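Local coordinates for endo-1,4-beta-xylanase (Pseudoalteromonas haloplanktis, PDB 1H12), which hydrolyses internal beta-1,4 linkages of xylan as a cold-adapted endo-xylanase of glycoside hydrolase family 8, at residues Ile29-Val33 with Val393-Phe397; Lys32-Phe37 with Tyr386-Leu391. All blocks are in the same frame, centred on the assembly; numbering follows the deposited sequence.

Overall arrangement
Both contacts join helix 29-40 to the C-terminal end of the family 8 helical barrel, and their centres lie about 6 Å apart on the same side of the chain's centre. Contact 2 is the larger and more deeply placed: it packs helix 29-40 against helix 379-392, burying 396 Å², with no direct hydrogen bond between the segments. Contact 1 continues along the first helix toward its N-terminus, where the partner becomes the loop that follows helix 379-392; it buries 173 Å² and adds a hydrogen bond between two side-chain amides at a partly exposed margin. Val33 serves both, and a probable hydrogen bond from Asn396 N to Leu391 O ties the loop to the helix.

Contact 1: Ile29-Val33 with Val393-Phe397; sequences IQQKV and VSGNF
Val33 lays its CG2 methyl over the hydroxymethyl group of Ser394, 3.5 Å from CB and 3.4 Å from OG, as the first turn of helix 29-40 meets the loop leaving helix 379-392. The fold is the (alpha/alpha)6 barrel of glycoside hydrolase family 8, so the contact joins an early helix to the exit of a late one, 360 residues further on. Ile29, one helical turn before Val33, reaches the same serine: its CG2 lies 3.7 Å from Ser394 CB. The methylene carbon is thus gripped by two branched side chains, while CG1 of Val33 stays farther off, 4.1 Å from Asn396 OD1.

The hydroxyl of Ser394 is turned back to its own chain. A chi1 of 64° places OG between the backbone N and the carbonyl carbon, where it reaches the carbonyls of Met390 and Leu391, so this polar atom is satisfied at the helix end although a methyl of Val33 lies against it. Gly395 then takes a positive phi, and the following residue, Asn396, turns its side chain toward helix 29-40.

The polar half of the contact is amide to amide. Gln30, bent at chi2, and Asn396 approach from opposite directions with their amide planes 61° apart. Gln30 NE2 donates to Asn396 OD1 over 2.9 Å, a nearly straight bond with an N-H...O angle of 166°; the acceptor lies close to the plane of the Gln30 amide. As modelled, the bond turns the other end of the amide toward Ser394 O: Gln30 OE1 faces that oxygen at 3.1 Å without a hydrogen bond, which makes the placement of the Gln30 amide end less certain. On the asparagine, NE2 arrives in the carbonyl plane and uses a lone pair of OD1.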
ATOM      1  N   ILE A  29       9.684 -19.903   7.722  1.00 16.60           N
ATOM      2  CA  ILE A  29       9.233 -18.614   7.249  1.00 14.46           C
ATOM      3  C   ILE A  29       8.611 -18.685   5.864  1.00 14.49           C
ATOM      4  O   ILE A  29       7.509 -18.166   5.622  1.00 14.36           O
ATOM      5  CB  ILE A  29      10.421 -17.655   7.246  1.00 14.02           C
ATOM      6  CG1 ILE A  29      10.964 -17.432   8.679  1.00 14.66           C
ATOM      7  CG2 ILE A  29      10.051 -16.348   6.579  1.00 14.57           C
ATOM      8  CD1 ILE A  29      12.326 -16.878   8.754  1.00 15.71           C
ATOM      9  N   GLN A  30       9.303 -19.299   4.948  1.00 14.11           N
ATOM     10  CA  GLN A  30       8.803 -19.345   3.583  1.00 15.02           C
ATOM     11  C   GLN A  30       7.498 -20.144   3.498  1.00 14.60           C
ATOM     12  O   GLN A  30       6.591 -19.802   2.724  1.00 15.33           O
ATOM     13  CB  GLN A  30       9.883 -19.824   2.596  1.00 16.43           C
ATOM     14  CG  GLN A  30      11.139 -19.037   2.618  1.00 21.28           C
ATOM     15  CD  GLN A  30      10.946 -17.511   2.321  1.00 23.42           C
ATOM     16  OE1 GLN A  30      11.625 -16.510   3.032  1.00 23.46           O
ATOM     17  NE2 GLN A  30      10.134 -17.285   1.307  1.00 14.99           N
ATOM     18  N   GLN A  31       7.362 -21.226   4.269  1.00 15.25           N
ATOM     19  CA  GLN A  31       6.109 -21.980   4.284  1.00 15.31           C
ATOM     20  C   GLN A  31       4.960 -21.078   4.732  1.00 14.90           C
ATOM     21  O   GLN A  31       3.866 -21.162   4.176  1.00 15.56           O
ATOM     22  CB  GLN A  31       6.153 -23.264   5.174  1.00 18.58           C
ATOM     23  N   LYS A  32       5.191 -20.246   5.733  1.00 14.47           N
ATOM     24  CA  LYS A  32       4.134 -19.363   6.235  1.00 14.76           C
ATOM     25  C   LYS A  32       3.755 -18.330   5.163  1.00 13.61           C
ATOM     26  O   LYS A  32       2.548 -18.048   4.977  1.00 13.31           O
ATOM     27  CB  LYS A  32       4.578 -18.668   7.509  1.00 16.53           C
ATOM     28  CG  LYS A  32       3.501 -17.880   8.162  1.00 17.30           C
ATOM     29  CD  LYS A  32       3.847 -17.558   9.609  1.00 22.02           C
ATOM     30  CE  LYS A  32       2.869 -16.667  10.213  1.00 24.16           C
ATOM     31  NZ  LYS A  32       3.088 -16.542  11.644  1.00 28.09           N
ATOM     32  N   VAL A  33       4.742 -17.780   4.475  1.00 12.29           N
ATOM     33  CA  VAL A  33       4.461 -16.843   3.372  1.00 11.67           C
ATOM     34  C   VAL A  33       3.637 -17.532   2.293  1.00 11.26           C
ATOM     35  O   VAL A  33       2.656 -16.993   1.803  1.00 11.88           O
ATOM     36  CB  VAL A  33       5.778 -16.353   2.769  1.00 13.15           C
ATOM     37  CG1 VAL A  33       5.522 -15.483   1.571  1.00 14.61           C
ATOM     38  CG2 VAL A  33       6.580 -15.540   3.810  1.00 13.81           C
ATOM     39  N   VAL A 393       8.476  -8.928   5.328  1.00  8.90           N
ATOM     40  CA  VAL A 393       9.253  -9.381   6.502  1.00  9.53           C
ATOM     41  C   VAL A 393       9.978 -10.685   6.269  1.00 10.54           C
ATOM     42  O   VAL A 393      10.658 -11.183   7.169  1.00 12.40           O
ATOM     43  CB  VAL A 393       8.392  -9.468   7.786  1.00  9.92           C
ATOM     44  CG1 VAL A 393       7.689  -8.173   8.079  1.00 10.64           C
ATOM     45  CG2 VAL A 393       7.446 -10.648   7.781  1.00 11.74           C
ATOM     46  N   SER A 394       9.865 -11.243   5.067  1.00 10.85           N
ATOM     47  CA  SER A 394      10.493 -12.517   4.710  1.00 11.27           C
ATOM     48  C   SER A 394      11.496 -12.348   3.578  1.00 11.39           C
ATOM     49  O   SER A 394      11.937 -13.377   2.998  1.00 13.52           O
ATOM     50  CB  SER A 394       9.423 -13.497   4.339  1.00 12.16           C
ATOM     51  OG  SER A 394       8.734 -13.040   3.142  1.00 10.89           O
ATOM     52  N   GLY A 395      11.832 -11.125   3.201  1.00 10.66           N
ATOM     53  CA  GLY A 395      12.757 -10.909   2.128  1.00 11.80           C
ATOM     54  C   GLY A 395      12.182 -11.196   0.743  1.00 10.79           C
ATOM     55  O   GLY A 395      12.969 -11.295  -0.190  1.00 12.90           O
ATOM     56  N   ASN A 396      10.870 -11.237   0.589  1.00  9.97           N
ATOM     57  CA  ASN A 396      10.274 -11.548  -0.668  1.00  9.50           C
ATOM     58  C   ASN A 396       9.778 -10.334  -1.440  1.00  9.50           C
ATOM     59  O   ASN A 396       9.298 -10.500  -2.572  1.00 10.57           O
ATOM     60  CB  ASN A 396       9.106 -12.543  -0.503  1.00 10.03           C
ATOM     61  CG  ASN A 396       9.565 -13.959  -0.315  1.00 10.75           C
ATOM     62  OD1 ASN A 396       9.412 -14.560   0.807  1.00 14.23           O
ATOM     63  ND2 ASN A 396      10.106 -14.521  -1.328  1.00 10.71           N
ATOM     64  N   PHE A 397       9.803  -9.140  -0.850  1.00  8.78           N
ATOM     65  CA  PHE A 397       9.344  -7.933  -1.526  1.00  8.40           C
ATOM     66  C   PHE A 397      10.579  -7.300  -2.196  1.00  8.51           C
ATOM     67  O   PHE A 397      11.389  -6.680  -1.534  1.00 10.38           O
ATOM     68  CB  PHE A 397       8.634  -7.010  -0.590  1.00  8.86           C
ATOM     69  CG  PHE A 397       7.786  -5.968  -1.305  1.00  8.14           C
ATOM     70  CD1 PHE A 397       8.342  -4.909  -1.956  1.00  9.74           C
ATOM     71  CD2 PHE A 397       6.422  -6.091  -1.333  1.00  8.90           C
ATOM     72  CE1 PHE A 397       7.515  -3.945  -2.611  1.00 10.03           C
ATOM     73  CE2 PHE A 397       5.607  -5.130  -1.928  1.00  9.53           C
ATOM     74  CZ  PHE A 397       6.175  -4.095  -2.594  1.00  9.53           C
TER

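Contact 2: Lys32-Phe37 with Tyr386-Leu391; sequences KVNSTF and YMLAML
Lys32 and Tyr386 both start with CG opposite the backbone N (chi1 -173° and -176°), sending the extended lysine chain across the tyrosine at about a right angle and bringing Lys32 CE within 3.7 Å of Tyr386 OH. The axes of 32-37 and 386-391, on helices 29-40 and 379-392 of the (alpha/alpha)6 barrel, run nearly antiparallel, at 155° and 9.7 Å apart.

Thr36 OG1, mid-interface, donates to Lys32 O over 2.8 Å; with the proton spent there, the oxygen itself lies at the edge of the Tyr386 ring, 3.7 Å from CE1, while CG2 touches Met387 SD. Met387, bent at chi2 and chi3, rests SD on Phe37 CA at 3.6 Å and oblique to the ring, 5.2 Å from its centroid, a Met-aromatic contact. Val33 CG1 meets Leu391 CD2; Val33 and Met390 slide past each other in opposite directions, CG2 3.6 Å from CE as modelled, and Met390 CG packs on Thr36.

Water 1 bridges the margin, accepting from Lys32 NZ at 3.1 Å and bonded to Tyr386 OH in the ring plane; Trp369 adds a cation-pi contact to the lysine. Between the two segments no direct hydrogen bond forms; the polar link runs through water 1.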
ATOM      1  N   LYS A  32       5.191 -20.246   5.733  1.00 14.47           N
ATOM      2  CA  LYS A  32       4.134 -19.363   6.235  1.00 14.76           C
ATOM      3  C   LYS A  32       3.755 -18.330   5.163  1.00 13.61           C
ATOM      4  O   LYS A  32       2.548 -18.048   4.977  1.00 13.31           O
ATOM      5  CB  LYS A  32       4.578 -18.668   7.509  1.00 16.53           C
ATOM      6  CG  LYS A  32       3.501 -17.880   8.162  1.00 17.30           C
ATOM      7  CD  LYS A  32       3.847 -17.558   9.609  1.00 22.02           C
ATOM      8  CE  LYS A  32       2.869 -16.667  10.213  1.00 24.16           C
ATOM      9  NZ  LYS A  32       3.088 -16.542  11.644  1.00 28.09           N
ATOM     10  N   VAL A  33       4.742 -17.780   4.475  1.00 12.29           N
ATOM     11  CA  VAL A  33       4.461 -16.843   3.372  1.00 11.67           C
ATOM     12  C   VAL A  33       3.637 -17.532   2.293  1.00 11.26           C
ATOM     13  O   VAL A  33       2.656 -16.993   1.803  1.00 11.88           O
ATOM     14  CB  VAL A  33       5.778 -16.353   2.769  1.00 13.15           C
ATOM     15  CG1 VAL A  33       5.522 -15.483   1.571  1.00 14.61           C
ATOM     16  CG2 VAL A  33       6.580 -15.540   3.810  1.00 13.81           C
ATOM     17  N   ASN A  34       4.061 -18.717   1.902  1.00 12.21           N
ATOM     18  CA  ASN A  34       3.383 -19.454   0.863  1.00 12.91           C
ATOM     19  C   ASN A  34       1.954 -19.829   1.243  1.00 12.55           C
ATOM     20  O   ASN A  34       1.041 -19.697   0.415  1.00 12.88           O
ATOM     21  CB  ASN A  34       4.171 -20.757   0.537  1.00 15.18           C
ATOM     22  CG  ASN A  34       5.535 -20.501  -0.051  1.00 17.94           C
ATOM     23  OD1 ASN A  34       5.859 -19.418  -0.469  1.00 18.21           O
ATOM     24  ND2 ASN A  34       6.350 -21.567  -0.100  1.00 18.08           N
ATOM     25  N   SER A  35       1.769 -20.273   2.476  1.00 12.73           N
ATOM     26  CA  SER A  35       0.380 -20.598   2.867  0.50 13.13           C
ATOM     27  C   SER A  35      -0.506 -19.353   2.954  1.00 11.81           C
ATOM     28  O   SER A  35      -1.691 -19.442   2.713  1.00 12.29           O
ATOM     29  CB  SER A  35       0.361 -21.352   4.226  0.50 15.87           C
ATOM     30  OG  SER A  35       0.821 -20.550   5.273  0.50 20.21           O
ATOM     31  N   THR A  36       0.070 -18.216   3.316  1.00 11.24           N
ATOM     32  CA  THR A  36      -0.677 -16.967   3.362  1.00  9.90           C
ATOM     33  C   THR A  36      -1.223 -16.694   1.941  1.00  9.61           C
ATOM     34  O   THR A  36      -2.412 -16.398   1.780  1.00  9.83           O
ATOM     35  CB  THR A  36       0.181 -15.854   3.862  1.00 10.77           C
ATOM     36  OG1 THR A  36       0.582 -16.109   5.247  1.00 12.51           O
ATOM     37  CG2 THR A  36      -0.505 -14.539   3.846  1.00 10.54           C
ATOM     38  N   PHE A  37      -0.370 -16.761   0.930  1.00  9.51           N
ATOM     39  CA  PHE A  37      -0.833 -16.526  -0.414  1.00  9.41           C
ATOM     40  C   PHE A  37      -1.851 -17.586  -0.805  1.00 10.10           C
ATOM     41  O   PHE A  37      -2.926 -17.271  -1.349  1.00 10.01           O
ATOM     42  CB  PHE A  37       0.337 -16.511  -1.416  1.00 10.21           C
ATOM     43  CG  PHE A  37      -0.096 -16.154  -2.802  1.00  9.58           C
ATOM     44  CD1 PHE A  37      -0.608 -17.102  -3.673  1.00 10.46           C
ATOM     45  CD2 PHE A  37      -0.019 -14.847  -3.244  1.00  9.57           C
ATOM     46  CE1 PHE A  37      -1.085 -16.722  -4.934  1.00 10.76           C
ATOM     47  CE2 PHE A  37      -0.434 -14.467  -4.480  1.00 10.58           C
ATOM     48  CZ  PHE A  37      -0.981 -15.405  -5.341  1.00 11.00           C
ATOM     49  N   TYR A 386      -1.914  -7.908   5.638  1.00  8.26           N
ATOM     50  CA  TYR A 386      -1.238  -9.073   6.184  1.00  8.66           C
ATOM     51  C   TYR A 386      -0.392  -9.759   5.094  1.00  8.31           C
ATOM     52  O   TYR A 386       0.766 -10.117   5.317  1.00  8.58           O
ATOM     53  CB  TYR A 386      -2.303 -10.018   6.761  1.00  9.03           C
ATOM     54  CG  TYR A 386      -1.719 -11.244   7.458  1.00  9.25           C
ATOM     55  CD1 TYR A 386      -1.494 -12.414   6.785  1.00  9.96           C
ATOM     56  CD2 TYR A 386      -1.380 -11.219   8.802  1.00 10.73           C
ATOM     57  CE1 TYR A 386      -0.966 -13.540   7.380  1.00 11.01           C
ATOM     58  CE2 TYR A 386      -0.840 -12.337   9.417  1.00 11.78           C
ATOM     59  CZ  TYR A 386      -0.626 -13.490   8.702  1.00 11.36           C
ATOM     60  OH  TYR A 386      -0.112 -14.611   9.294  1.00 14.68           O
ATOM     61  N   MET A 387      -0.966  -9.915   3.908  1.00  7.99           N
ATOM     62  CA  MET A 387      -0.240 -10.510   2.774  1.00  8.24           C
ATOM     63  C   MET A 387       0.971  -9.686   2.405  1.00  7.96           C
ATOM     64  O   MET A 387       2.076 -10.217   2.277  1.00  8.58           O
ATOM     65  CB  MET A 387      -1.217 -10.644   1.581  1.00  8.29           C
ATOM     66  CG  MET A 387      -0.601 -11.228   0.335  1.00  9.17           C
ATOM     67  SD  MET A 387      -0.305 -13.000   0.339  1.00 10.02           S
ATOM     68  CE  MET A 387       1.449 -13.143   0.781  1.00 10.92           C
ATOM     69  N   LEU A 388       0.800  -8.375   2.235  1.00  7.88           N
ATOM     70  CA  LEU A 388       1.942  -7.536   1.891  1.00  7.53           C
ATOM     71  C   LEU A 388       3.030  -7.604   2.959  1.00  7.97           C
ATOM     72  O   LEU A 388       4.211  -7.720   2.628  1.00  8.29           O
ATOM     73  CB  LEU A 388       1.493  -6.085   1.680  1.00  8.30           C
ATOM     74  CG  LEU A 388       0.629  -5.831   0.468  1.00  9.46           C
ATOM     75  CD1 LEU A 388       0.145  -4.386   0.509  1.00 11.68           C
ATOM     76  CD2 LEU A 388       1.362  -6.082  -0.809  1.00 12.93           C
ATOM     77  N   ALA A 389       2.635  -7.551   4.219  1.00  8.06           N
ATOM     78  CA  ALA A 389       3.615  -7.579   5.292  1.00  7.84           C
ATOM     79  C   ALA A 389       4.393  -8.922   5.305  1.00  8.35           C
ATOM     80  O   ALA A 389       5.588  -8.947   5.555  1.00  8.88           O
ATOM     81  CB  ALA A 389       2.941  -7.375   6.612  1.00  8.75           C
ATOM     82  N   MET A 390       3.682 -10.032   5.060  1.00  8.27           N
ATOM     83  CA  MET A 390       4.346 -11.305   5.007  1.00  8.79           C
ATOM     84  C   MET A 390       5.465 -11.310   3.984  1.00  9.38           C
ATOM     85  O   MET A 390       6.531 -11.903   4.225  1.00 10.55           O
ATOM     86  CB  MET A 390       3.358 -12.456   4.749  1.00 10.65           C
ATOM     87  CG  MET A 390       2.626 -12.951   5.974  1.00 12.30           C
ATOM     88  SD  MET A 390       3.706 -13.541   7.290  1.00 14.77           S
ATOM     89  CE  MET A 390       4.474 -14.458   6.496  1.00 17.52           C
ATOM     90  N   LEU A 391       5.262 -10.672   2.823  1.00  8.51           N
ATOM     91  CA  LEU A 391       6.283 -10.524   1.843  1.00  8.78           C
ATOM     92  C   LEU A 391       7.440  -9.631   2.335  1.00  8.72           C
ATOM     93  O   LEU A 391       8.633  -9.980   2.187  1.00  9.29           O
ATOM     94  CB  LEU A 391       5.715  -9.979   0.523  1.00  9.31           C
ATOM     95  CG  LEU A 391       4.637 -10.842  -0.067  1.00 10.56           C
ATOM     96  CD1 LEU A 391       3.921 -10.064  -1.165  1.00 11.85           C
ATOM     97  CD2 LEU A 391       5.211 -12.140  -0.628  1.00 12.06           C
TER
HETATM   98  O   HOH W   1       1.085 -14.205  11.669  1.00 14.58           O